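Local coordinates for protein glutamate--LysW ligase ArgX (Sulfolobus tokodaii, PDB 3VPC) that probably joins L-glutamate to the C-terminal glutamate of the carrier protein LysW at the cost of ATP, in arginine biosynthesis, at residues E97-P102 / V223-I228; P128-W133 / S159-H164; R175-I180 / I238-N243; V234-L239 / N249-V254. One frame throughout, in Å; residues are numbered along the deposited sequence. Where two conformers were deposited one is given.

In the fold
Interaction 1 opens first, where the loop leaving helix 87-97 meets helix 216-229, and closes the longest loop of the four. Interaction 2 nests inside that loop: it brings together 128-133 and 159-164, two loops beside the four-stranded antiparallel sheet. Interaction 3 begins after it, at strand 175-182, still within the loop of interaction 1, but ends beyond helix 216-229 on strand 233-241, so interactions 1 and 3 cross. Interaction 4 is the tight hairpin that follows, pairing strand 233-241 with 245-252 and sharing Ile-238 and Leu-239 with interaction 3. Interaction 2 meets ADP from its ATP-binding loop, interactions 3 and 4 from one shared sheet.

Interaction 1 of 4, residues E97-P102 / V223-I228; sequences EGIPIP and VKAVSI
The terminal methyl of Ile-99 rests on one face of the flat peptide group that joins Lys-224 to Ala-225: CD1 of Ile-99 lies 3.5 Å from C of Lys-224, almost straight above the peptide plane. The oxygen of that same peptide accepts the helical bond from Ile-228 N, so the methyl covers a group already held within its helix. A second flat group, the carboxylate of Glu-97, has the methyl CD1 of Ile-228 over one of its faces, 4.2 Å from CD of Glu-97.

Most of the rest is apolar packing. Ile-99 has CG1 anti to its carbonyl carbon (chi1 -58°) and an extended chi2, and so reaches straight into the groove between Lys-224 and Ile-228. Its CD1 lies 3.7 Å from CB of Lys-224 and 3.5 Å from CG1 of Ile-228. The ethyl branch of isoleucine suits this insertion, while branching at CB stiffens its root. Glu-97 contributes its aliphatic part, with CG 3.6 Å from CG2 of Ile-228, while its chain bends at chi2. Lys-224 gives only its root to the contact before its amine leads off; one water joins NZ to Gly-98 O through two weak bonds. Gly-98, whose positive phi favours glycine, ends helix 87-97 in a Schellman motif and turns the chain towards Ile-99.

Leu-94 of helix 87-97 and Val-248 of strand 245-252 pack on both Ile-99 and Ala-225, and Pro-100 shares a backbone hydrogen bond with Val-248. Val-226, turned away from the loop, packs on Val-234 and Ile-236, seating helix 216-229 on strand 233-241.

Interaction 2 of 4, residues P128-W133 / S159-H164; sequences PPIGSW and SALKAH. With ADP (adenosine-5'-diphosphate), chain E.
Pro-129 and Ala-160 form the centre of a contact between the start of the nucleotide-binding loop of the ATP-grasp domain, after strand 124-127, and a reverse turn leading into strand 164-168. Among the apolar contacts, CG of Pro-129 meets CB of Ala-160 at 3.8 Å, and Ala-163 CB touches the same ring. Ile-130 splits its branches, setting CD1 on Ala-160 CB and CG2 on CD1 of Leu-161 (3.9 Å), Ile-130 and Leu-161 crossing at about a right angle. Tyr-62 of the second subunit packs on Pro-129, Ala-160 and Ala-163. Exchange of Pro-129 for an alanine removes CG and CD, and would probably leave a gap beside Ala-160 and let the backbone here turn more freely.

Carbonyl oxygens make the second kind of contact. Ala-160 O closes its own turn by accepting from Ala-163 N at 2.8 Å, and lies 3.2 Å from CD of Pro-129. Ala-163 O receives a CA-H...O contact from Pro-128, 3.5 Å from its CA.

The polar contact is with ADP. Gly-131 brings its CA to 3.8 Å from ADP O1B, and Ser-132 N gives a weak, bent hydrogen bond to ADP O3B, 3.3 Å long with an angle of 127° at the hydrogen.

Interaction 3 of 4, residues R175-I180 / I238-N243; sequences RDIRCI and ILEHPN. With ADP (adenosine-5'-diphosphate), chain E.
Glu-240 holds Arg-175 across the two strands in a side-on, two-nitrogen salt bridge. NE of Arg-175 donates to OE1 of Glu-240 at 2.9 Å and NH2 of Arg-175 to OE2 at 2.8 Å, both on the syn side. Guanidinium and carboxylate planes are only 9° apart but not coplanar: the oxygens lie 26° and 23° out of the guanidinium plane, which bends both bonds. The arginine chain, extended from CG to NE, reaches Glu-240 on the neighbouring strand. A water fixes the carboxylate further, donating to Glu-240 OE1 and Arg-175 O and accepting from Glu-240 N. With an alanine in place of Arg-175, Glu-240 would probably lose its charged mate here and be freer to rotate.

Ile-238 and Ile-177 form a hydrogen-bonded pair in the antiparallel sheet of the ATP-grasp domain. Each donates N-H to the other's oxygen, Ile-238 N to Ile-177 O at 2.8 Å being the shorter. Branching at CB suits both to extended strands, and their CB atoms meet at 4.0 Å. Ile-238 then packs on helix 216-229, while CD1 of Ile-177 lies against Glu-240 CD at 3.8 Å.

Leu-239 CD1 sits 4.0 Å from C5 of ADP, over a face of the adenine. In one of its two conformers Asp-176 OD2, also paired with Arg-192, could accept from ADP O3' at 2.8 Å, a bond left less than certain.

Interaction 4 of 4, residues V234-L239 / N249-V254; sequences VSIDIL and NELNDV. With ADP (adenosine-5'-diphosphate), chain E.
With CG of Asp-237 anti to its own carbonyl carbon (chi1 -67°) and Glu-250 bent at chi2 (-85°), which sets its carboxylate beside the ADP beta-phosphate, the two side chains stand side by side, their CB atoms 3.7 Å apart. They belong to the hairpin of strands 233-241 and 245-252, which carries the magnesium ligands of the ATP-grasp active site: Asp-237, Glu-250 and Asn-252, whose acidic and amide oxygens suit that role. Arg-178 forms a salt bridge with Asp-237, and Lys-87 one with Glu-250. A water spans the pair, 3.2 Å from Asp-237 OD2 and bound weakly to Glu-250 OE1.

A classic beta bulge lies here, with Asn-249 and Glu-250 both facing Asp-237, whose O accepts from Asn-249 N at 2.7 Å and, weakly, from Glu-250 N. Beyond it Asn-252 N donates to Ser-235 O at 2.9 Å. On the other face Leu-251 CD2 fits between Val-234 CG2 (3.8 Å) and Ile-236 CG1, branched apolar groups that pack against helix 216-229. Asn-252 OD1 accepts from Val-254 N in an Asx turn.

Asn-249 offers both ends of its amide: OD1 to Lys-127 NZ, and ND2 to ADP O1A in a 3.0 Å hydrogen bond with an angle of 157° at the hydrogen.

Interaction 1 of 4, residues E97-P102 / V223-I228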
# COMPACT_ATOMS: atom_id res chain seq x y z
N GLU A 97 4.89 27.16 22.18
CA GLU A 97 5.84 28.20 22.53
C GLU A 97 5.57 29.55 21.89
O GLU A 97 6.29 30.51 22.16
CB GLU A 97 7.25 27.74 22.16
CG GLU A 97 7.84 26.78 23.14
CD GLU A 97 8.20 27.44 24.46
OE1 GLU A 97 8.22 26.75 25.48
OE2 GLU A 97 8.45 28.66 24.47
N GLY A 98 4.54 29.63 21.07
CA GLY A 98 4.19 30.89 20.41
C GLY A 98 5.06 31.24 19.23
O GLY A 98 5.11 32.40 18.81
N ILE A 99 5.77 30.24 18.68
CA ILE A 99 6.55 30.42 17.46
C ILE A 99 5.59 30.27 16.28
O ILE A 99 4.88 29.27 16.17
CB ILE A 99 7.71 29.40 17.38
CG1 ILE A 99 8.62 29.57 18.60
CG2 ILE A 99 8.49 29.53 16.07
CD1 ILE A 99 9.75 28.57 18.63
N PRO A 100 5.56 31.28 15.39
CA PRO A 100 4.60 31.28 14.28
C PRO A 100 4.77 30.09 13.35
O PRO A 100 5.88 29.69 12.99
CB PRO A 100 4.92 32.61 13.57
CG PRO A 100 5.43 33.49 14.70
CD PRO A 100 6.31 32.55 15.45
N ILE A 101 3.63 29.51 12.98
CA ILE A 101 3.52 28.40 12.04
C ILE A 101 2.36 28.77 11.09
O ILE A 101 1.64 29.71 11.39
CB ILE A 101 3.21 27.06 12.80
CG1 ILE A 101 1.87 27.15 13.55
CG2 ILE A 101 4.39 26.68 13.71
CD1 ILE A 101 1.34 25.79 13.97
N PRO A 102 2.22 28.09 9.93
CA PRO A 102 1.04 28.36 9.10
C PRO A 102 -0.19 27.97 9.93
O PRO A 102 -0.14 26.98 10.63
CB PRO A 102 1.19 27.37 7.92
CG PRO A 102 2.64 27.01 7.91
CD PRO A 102 3.09 27.05 9.33
N VAL A 223 16.29 30.57 15.52
CA VAL A 223 16.93 30.18 16.78
C VAL A 223 15.92 29.69 17.82
O VAL A 223 16.16 28.70 18.50
CB VAL A 223 17.83 31.31 17.34
CG1 VAL A 223 18.19 31.03 18.77
CG2 VAL A 223 19.13 31.40 16.51
N LYS A 224 14.79 30.37 17.94
CA LYS A 224 13.74 29.93 18.88
C LYS A 224 13.22 28.54 18.53
O LYS A 224 13.06 27.70 19.41
CB LYS A 224 12.59 30.93 18.93
CG LYS A 224 12.85 32.18 19.75
CD LYS A 224 11.75 33.25 19.52
CE LYS A 224 12.08 34.53 20.29
NZ LYS A 224 11.02 35.59 20.20
N ALA A 225 12.97 28.29 17.24
CA ALA A 225 12.53 26.96 16.77
C ALA A 225 13.53 25.86 17.10
O ALA A 225 13.15 24.83 17.64
CB ALA A 225 12.22 26.99 15.27
N VAL A 226 14.80 26.08 16.77
CA VAL A 226 15.83 25.07 17.06
C VAL A 226 15.98 24.84 18.56
O VAL A 226 16.24 23.72 18.98
CB VAL A 226 17.22 25.31 16.35
CG1 VAL A 226 17.05 25.59 14.90
CG2 VAL A 226 17.99 26.43 16.98
N SER A 227 15.76 25.90 19.35
CA SER A 227 15.87 25.81 20.81
C SER A 227 14.80 24.89 21.37
O SER A 227 15.10 24.05 22.22
CB SER A 227 15.74 27.19 21.45
OG SER A 227 16.91 27.97 21.24
N ILE A 228 13.57 25.03 20.87
CA ILE A 228 12.44 24.30 21.39
C ILE A 228 12.50 22.83 21.01
O ILE A 228 12.14 21.96 21.82
CB ILE A 228 11.06 24.90 20.95
CG1 ILE A 228 10.97 26.43 21.18
CG2 ILE A 228 9.90 24.20 21.66
CD1 ILE A 228 11.79 27.00 22.35
O HOH W 1 8.15 33.99 19.33

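Interaction 2 of 4, residues P128-W133 / S159-H164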
# COMPACT_ATOMS: atom_id res chain seq x y z
N PRO A 128 0.24 15.73 4.21
CA PRO A 128 0.38 14.76 5.30
C PRO A 128 1.51 15.19 6.27
O PRO A 128 2.28 16.10 5.96
CB PRO A 128 0.74 13.45 4.58
CG PRO A 128 0.77 13.75 3.12
CD PRO A 128 0.83 15.25 2.95
N PRO A 129 1.59 14.57 7.47
CA PRO A 129 2.61 15.02 8.43
C PRO A 129 4.01 14.50 8.12
O PRO A 129 4.98 14.95 8.72
CB PRO A 129 2.11 14.47 9.78
CG PRO A 129 1.16 13.37 9.42
CD PRO A 129 0.67 13.57 8.03
N ILE A 130 4.11 13.57 7.17
CA ILE A 130 5.36 12.88 6.87
C ILE A 130 5.89 13.32 5.50
O ILE A 130 5.13 13.43 4.54
CB ILE A 130 5.16 11.32 7.00
CG1 ILE A 130 5.70 10.81 8.34
CG2 ILE A 130 5.81 10.56 5.86
CD1 ILE A 130 4.85 11.17 9.58
N GLY A 131 7.19 13.60 5.43
CA GLY A 131 7.82 14.22 4.25
C GLY A 131 7.77 13.40 2.97
O GLY A 131 7.43 12.22 2.99
N SER A 132 8.12 14.04 1.86
CA SER A 132 8.04 13.40 0.55
C SER A 132 8.44 14.33 -0.61
O SER A 132 7.92 14.17 -1.71
CB SER A 132 6.62 12.84 0.30
OG SER A 132 6.55 11.43 0.50
N TRP A 133 9.36 15.26 -0.37
CA TRP A 133 9.83 16.18 -1.42
C TRP A 133 8.69 16.95 -2.09
O TRP A 133 8.63 17.06 -3.33
CB TRP A 133 10.67 15.45 -2.49
CG TRP A 133 11.69 14.51 -1.92
CD1 TRP A 133 12.94 14.83 -1.45
CD2 TRP A 133 11.54 13.09 -1.75
NE1 TRP A 133 13.57 13.69 -1.00
CE2 TRP A 133 12.74 12.62 -1.16
CE3 TRP A 133 10.51 12.18 -2.03
CZ2 TRP A 133 12.94 11.26 -0.85
CZ3 TRP A 133 10.70 10.83 -1.71
CH2 TRP A 133 11.91 10.39 -1.14
N SER A 159 0.02 4.42 6.51
CA SER A 159 0.78 5.44 7.25
C SER A 159 -0.05 6.55 7.90
O SER A 159 -1.28 6.49 8.02
CB SER A 159 1.88 6.05 6.36
OG SER A 159 2.61 5.04 5.67
N ALA A 160 0.68 7.57 8.36
CA ALA A 160 0.11 8.82 8.80
C ALA A 160 -0.30 9.59 7.54
O ALA A 160 -0.77 10.73 7.62
CB ALA A 160 1.14 9.58 9.60
N LEU A 161 -0.12 8.95 6.38
CA LEU A 161 -0.50 9.53 5.10
C LEU A 161 -2.01 9.75 5.01
O LEU A 161 -2.49 10.38 4.07
CB LEU A 161 0.03 8.67 3.94
CG LEU A 161 1.38 9.00 3.29
CD1 LEU A 161 2.42 9.62 4.23
CD2 LEU A 161 1.97 7.76 2.63
N LYS A 162 -2.72 9.26 6.01
CA LYS A 162 -4.17 9.43 6.18
C LYS A 162 -4.53 10.68 7.02
O LYS A 162 -5.69 11.13 7.02
CB LYS A 162 -4.72 8.20 6.90
CG LYS A 162 -6.21 7.94 6.74
CD LYS A 162 -7.02 8.38 7.94
CE LYS A 162 -8.42 7.81 7.83
NZ LYS A 162 -9.22 8.03 9.05
N ALA A 163 -3.57 11.17 7.79
CA ALA A 163 -3.77 12.39 8.56
C ALA A 163 -3.52 13.61 7.66
O ALA A 163 -2.55 13.65 6.89
CB ALA A 163 -2.83 12.39 9.80
N HIS A 164 -4.41 14.60 7.77
CA HIS A 164 -4.37 15.82 6.99
C HIS A 164 -3.92 16.99 7.84
O HIS A 164 -4.44 17.20 8.96
CB HIS A 164 -5.78 16.15 6.46
CG HIS A 164 -6.35 15.09 5.55
ND1 HIS A 164 -6.55 15.30 4.21
CD2 HIS A 164 -6.76 13.83 5.81
CE1 HIS A 164 -7.06 14.20 3.67
NE2 HIS A 164 -7.20 13.30 4.62
PB ADP E . 7.65 18.32 2.09
O1B ADP E . 8.05 17.92 3.51
O2B ADP E . 8.75 19.05 1.31
O3B ADP E . 7.14 17.14 1.31
PA ADP E . 6.48 20.93 2.62
O1A ADP E . 5.50 21.39 3.69
O2A ADP E . 7.96 21.32 2.74
O3A ADP E . 6.40 19.36 2.28
O5' ADP E . 6.00 21.73 1.33
C5' ADP E . 6.58 21.61 0.05
C4' ADP E . 6.42 22.98 -0.60
O4' ADP E . 5.06 23.41 -0.66
C3' ADP E . 7.11 24.05 0.23
O3' ADP E . 8.43 24.16 -0.27
C2' ADP E . 6.36 25.31 -0.07
O2' ADP E . 6.79 25.80 -1.35
C1' ADP E . 4.96 24.79 -0.30
N9 ADP E . 4.06 24.91 0.87
C8 ADP E . 3.89 23.99 1.85
N7 ADP E . 2.96 24.42 2.73
C5 ADP E . 2.53 25.63 2.32
C6 ADP E . 1.54 26.63 2.79
N6 ADP E . 0.83 26.40 3.92
N1 ADP E . 1.38 27.77 2.07
C2 ADP E . 2.10 27.99 0.94
N3 ADP E . 3.01 27.12 0.44
C4 ADP E . 3.25 25.94 1.08

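Interaction 3 of 4, residues R175-I180 / I238-N243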
# COMPACT_ATOMS: atom_id res chain seq x y z
N ARG A 175 8.70 32.25 -2.61
CA ARG A 175 9.90 31.46 -2.31
C ARG A 175 9.88 30.78 -0.94
O ARG A 175 9.10 31.17 -0.06
CB ARG A 175 11.12 32.39 -2.37
CG ARG A 175 11.11 33.46 -1.30
CD ARG A 175 11.94 34.68 -1.68
NE ARG A 175 12.26 35.49 -0.52
CZ ARG A 175 13.03 36.58 -0.55
NH1 ARG A 175 13.56 37.01 -1.69
NH2 ARG A 175 13.27 37.25 0.57
N ASP A 176 10.74 29.76 -0.80
CA ASP A 176 11.02 29.10 0.48
C ASP A 176 12.34 29.61 1.02
O ASP A 176 13.27 29.90 0.25
CB ASP A 176 11.12 27.58 0.29
CG ASP A 176 10.71 26.79 1.54
OD1 ASP A 176 10.93 27.24 2.69
OD2 ASP A 176 10.14 25.69 1.37
N ILE A 177 12.45 29.71 2.34
CA ILE A 177 13.73 30.01 2.95
C ILE A 177 14.18 28.77 3.71
O ILE A 177 13.40 28.17 4.46
CB ILE A 177 13.68 31.26 3.86
CG1 ILE A 177 13.38 32.53 3.04
CG2 ILE A 177 15.02 31.41 4.61
CD1 ILE A 177 13.12 33.79 3.88
N ARG A 178 15.42 28.34 3.47
CA ARG A 178 15.97 27.22 4.20
C ARG A 178 17.19 27.66 5.00
O ARG A 178 18.09 28.32 4.47
CB ARG A 178 16.31 26.06 3.26
CG ARG A 178 17.07 24.91 3.95
CD ARG A 178 17.01 23.63 3.17
NE ARG A 178 15.63 23.19 3.03
CZ ARG A 178 15.22 22.21 2.24
NH1 ARG A 178 16.09 21.54 1.48
NH2 ARG A 178 13.92 21.90 2.20
N CYS A 179 17.21 27.30 6.28
CA CYS A 179 18.32 27.64 7.15
C CYS A 179 18.91 26.38 7.75
O CYS A 179 18.22 25.33 7.82
CB CYS A 179 17.86 28.61 8.25
SG CYS A 179 16.96 30.06 7.66
N ILE A 180 20.17 26.45 8.18
CA ILE A 180 20.78 25.37 8.94
C ILE A 180 21.38 25.89 10.23
O ILE A 180 22.00 26.97 10.27
CB ILE A 180 21.88 24.60 8.13
CG1 ILE A 180 21.24 23.84 6.97
CG2 ILE A 180 22.64 23.62 9.02
CD1 ILE A 180 22.21 22.92 6.20
N ILE A 238 11.35 27.93 6.29
CA ILE A 238 10.60 29.12 6.68
C ILE A 238 9.79 29.68 5.51
O ILE A 238 10.26 29.72 4.39
CB ILE A 238 11.59 30.25 7.13
CG1 ILE A 238 12.36 29.85 8.40
CG2 ILE A 238 10.86 31.59 7.30
CD1 ILE A 238 11.54 29.89 9.65
N LEU A 239 8.57 30.14 5.79
CA LEU A 239 7.83 30.88 4.78
C LEU A 239 7.63 32.31 5.24
O LEU A 239 7.33 32.56 6.41
CB LEU A 239 6.48 30.21 4.45
CG LEU A 239 6.63 28.79 3.88
CD1 LEU A 239 5.30 28.06 3.90
CD2 LEU A 239 7.21 28.79 2.47
N GLU A 240 7.82 33.25 4.32
CA GLU A 240 7.46 34.63 4.59
C GLU A 240 5.94 34.78 4.57
O GLU A 240 5.26 34.20 3.71
CB GLU A 240 8.13 35.57 3.60
CG GLU A 240 9.64 35.59 3.75
CD GLU A 240 10.37 35.91 2.45
OE1 GLU A 240 10.12 35.24 1.42
OE2 GLU A 240 11.23 36.83 2.48
N HIS A 241 5.42 35.54 5.52
CA HIS A 241 4.00 35.71 5.72
C HIS A 241 3.70 37.20 5.86
O HIS A 241 4.38 37.88 6.62
CB HIS A 241 3.59 35.01 7.02
CG HIS A 241 2.11 34.95 7.23
ND1 HIS A 241 1.36 33.84 6.92
CD2 HIS A 241 1.25 35.86 7.74
CE1 HIS A 241 0.09 34.07 7.22
NE2 HIS A 241 -0.00 35.29 7.72
N PRO A 242 2.67 37.70 5.15
CA PRO A 242 2.30 39.13 5.19
C PRO A 242 2.06 39.72 6.59
O PRO A 242 2.45 40.85 6.84
CB PRO A 242 1.01 39.20 4.33
CG PRO A 242 0.63 37.76 4.04
CD PRO A 242 1.88 36.96 4.15
N ASN A 243 1.43 38.96 7.49
CA ASN A 243 1.10 39.43 8.84
C ASN A 243 2.01 38.88 9.92
O ASN A 243 2.31 39.57 10.89
CB ASN A 243 -0.35 39.09 9.19
CG ASN A 243 -1.34 39.73 8.23
OD1 ASN A 243 -1.67 40.91 8.35
ND2 ASN A 243 -1.81 38.96 7.25
PB ADP E . 7.65 18.32 2.09
O1B ADP E . 8.05 17.92 3.51
O2B ADP E . 8.75 19.05 1.31
O3B ADP E . 7.14 17.14 1.31
PA ADP E . 6.48 20.93 2.62
O1A ADP E . 5.50 21.39 3.69
O2A ADP E . 7.96 21.32 2.74
O3A ADP E . 6.40 19.36 2.28
O5' ADP E . 6.00 21.73 1.33
C5' ADP E . 6.58 21.61 0.05
C4' ADP E . 6.42 22.98 -0.60
O4' ADP E . 5.06 23.41 -0.66
C3' ADP E . 7.11 24.05 0.23
O3' ADP E . 8.43 24.16 -0.27
C2' ADP E . 6.36 25.31 -0.07
O2' ADP E . 6.79 25.80 -1.35
C1' ADP E . 4.96 24.79 -0.30
N9 ADP E . 4.06 24.91 0.87
C8 ADP E . 3.89 23.99 1.85
N7 ADP E . 2.96 24.42 2.73
C5 ADP E . 2.53 25.63 2.32
C6 ADP E . 1.54 26.63 2.79
N6 ADP E . 0.83 26.40 3.92
N1 ADP E . 1.38 27.77 2.07
C2 ADP E . 2.10 27.99 0.94
N3 ADP E . 3.01 27.12 0.44
C4 ADP E . 3.25 25.94 1.08
O HOH W 2 9.50 32.76 1.99

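Interaction 4 of 4, residues V234-L239 / N249-V254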
# COMPACT_ATOMS: atom_id res chain seq x y z
N VAL A 234 20.25 20.60 12.37
CA VAL A 234 18.98 20.54 11.66
C VAL A 234 18.93 21.61 10.56
O VAL A 234 19.65 22.62 10.64
CB VAL A 234 17.78 20.74 12.64
CG1 VAL A 234 17.82 19.71 13.78
CG2 VAL A 234 17.80 22.15 13.26
N SER A 235 18.08 21.40 9.55
CA SER A 235 17.65 22.50 8.71
C SER A 235 16.26 22.96 9.13
O SER A 235 15.50 22.21 9.78
CB SER A 235 17.67 22.15 7.21
OG SER A 235 16.79 21.08 6.93
N ILE A 236 15.96 24.21 8.79
CA ILE A 236 14.68 24.83 9.13
C ILE A 236 14.14 25.46 7.86
O ILE A 236 14.83 26.27 7.22
CB ILE A 236 14.81 25.93 10.23
CG1 ILE A 236 15.67 25.46 11.41
CG2 ILE A 236 13.39 26.37 10.73
CD1 ILE A 236 17.23 25.67 11.24
N ASP A 237 12.92 25.07 7.48
CA ASP A 237 12.23 25.68 6.36
C ASP A 237 11.23 26.73 6.85
O ASP A 237 10.35 26.43 7.70
CB ASP A 237 11.52 24.63 5.48
CG ASP A 237 12.50 23.71 4.75
OD1 ASP A 237 13.72 23.97 4.77
OD2 ASP A 237 12.05 22.70 4.16
N ILE A 238 11.35 27.93 6.29
CA ILE A 238 10.60 29.12 6.68
C ILE A 238 9.79 29.68 5.51
O ILE A 238 10.26 29.72 4.39
CB ILE A 238 11.59 30.25 7.13
CG1 ILE A 238 12.36 29.85 8.40
CG2 ILE A 238 10.86 31.59 7.30
CD1 ILE A 238 11.54 29.89 9.65
N LEU A 239 8.57 30.14 5.79
CA LEU A 239 7.83 30.88 4.78
C LEU A 239 7.63 32.31 5.24
O LEU A 239 7.33 32.56 6.41
CB LEU A 239 6.48 30.21 4.45
CG LEU A 239 6.63 28.79 3.88
CD1 LEU A 239 5.30 28.06 3.90
CD2 LEU A 239 7.21 28.79 2.47
N ASN A 249 7.82 26.22 8.74
CA ASN A 249 7.07 25.21 8.02
C ASN A 249 7.52 23.78 8.31
O ASN A 249 6.70 22.88 8.41
CB ASN A 249 7.12 25.44 6.51
CG ASN A 249 6.25 24.47 5.74
OD1 ASN A 249 5.08 24.27 6.09
ND2 ASN A 249 6.80 23.86 4.72
N GLU A 250 8.83 23.58 8.44
CA GLU A 250 9.44 22.25 8.54
C GLU A 250 10.72 22.37 9.35
O GLU A 250 11.39 23.40 9.29
CB GLU A 250 9.90 21.77 7.15
CG GLU A 250 8.97 20.90 6.34
CD GLU A 250 9.12 19.42 6.72
OE1 GLU A 250 10.03 18.73 6.22
OE2 GLU A 250 8.30 18.95 7.52
N LEU A 251 11.08 21.31 10.08
CA LEU A 251 12.48 21.06 10.45
C LEU A 251 12.94 19.72 9.90
O LEU A 251 12.16 18.78 9.78
CB LEU A 251 12.70 21.14 11.96
CG LEU A 251 12.85 22.57 12.48
CD1 LEU A 251 11.55 23.10 13.07
CD2 LEU A 251 14.00 22.66 13.47
N ASN A 252 14.22 19.61 9.56
CA ASN A 252 14.74 18.35 9.02
C ASN A 252 15.86 17.88 9.91
O ASN A 252 16.79 18.64 10.16
CB ASN A 252 15.24 18.53 7.58
CG ASN A 252 15.56 17.20 6.90
OD1 ASN A 252 15.80 16.17 7.57
ND2 ASN A 252 15.51 17.19 5.56
N ASP A 253 15.75 16.65 10.41
CA ASP A 253 16.75 16.09 11.34
C ASP A 253 17.95 15.41 10.66
O ASP A 253 18.96 15.12 11.31
CB ASP A 253 16.07 15.15 12.32
CG ASP A 253 15.37 14.02 11.62
OD1 ASP A 253 16.02 12.98 11.37
OD2 ASP A 253 14.19 14.17 11.31
N VAL A 254 17.83 15.11 9.38
CA VAL A 254 18.99 14.66 8.59
C VAL A 254 19.11 15.64 7.41
O VAL A 254 18.79 15.28 6.27
CB VAL A 254 18.88 13.17 8.13
CG1 VAL A 254 20.21 12.69 7.53
CG2 VAL A 254 18.55 12.26 9.30
PB ADP E . 7.65 18.32 2.09
O1B ADP E . 8.05 17.92 3.51
O2B ADP E . 8.75 19.05 1.31
O3B ADP E . 7.14 17.14 1.31
PA ADP E . 6.48 20.93 2.62
O1A ADP E . 5.50 21.39 3.69
O2A ADP E . 7.96 21.32 2.74
O3A ADP E . 6.40 19.36 2.28
O5' ADP E . 6.00 21.73 1.33
C5' ADP E . 6.58 21.61 0.05
C4' ADP E . 6.42 22.98 -0.60
O4' ADP E . 5.06 23.41 -0.66
C3' ADP E . 7.11 24.05 0.23
O3' ADP E . 8.43 24.16 -0.27
C2' ADP E . 6.36 25.31 -0.07
O2' ADP E . 6.79 25.80 -1.35
C1' ADP E . 4.96 24.79 -0.30
N9 ADP E . 4.06 24.91 0.87
C8 ADP E . 3.89 23.99 1.85
N7 ADP E . 2.96 24.42 2.73
C5 ADP E . 2.53 25.63 2.32
C6 ADP E . 1.54 26.63 2.79
N6 ADP E . 0.83 26.40 3.92
N1 ADP E . 1.38 27.77 2.07
C2 ADP E . 2.10 27.99 0.94
N3 ADP E . 3.01 27.12 0.44
C4 ADP E . 3.25 25.94 1.08
O HOH W 3 13.01 20.04 5.59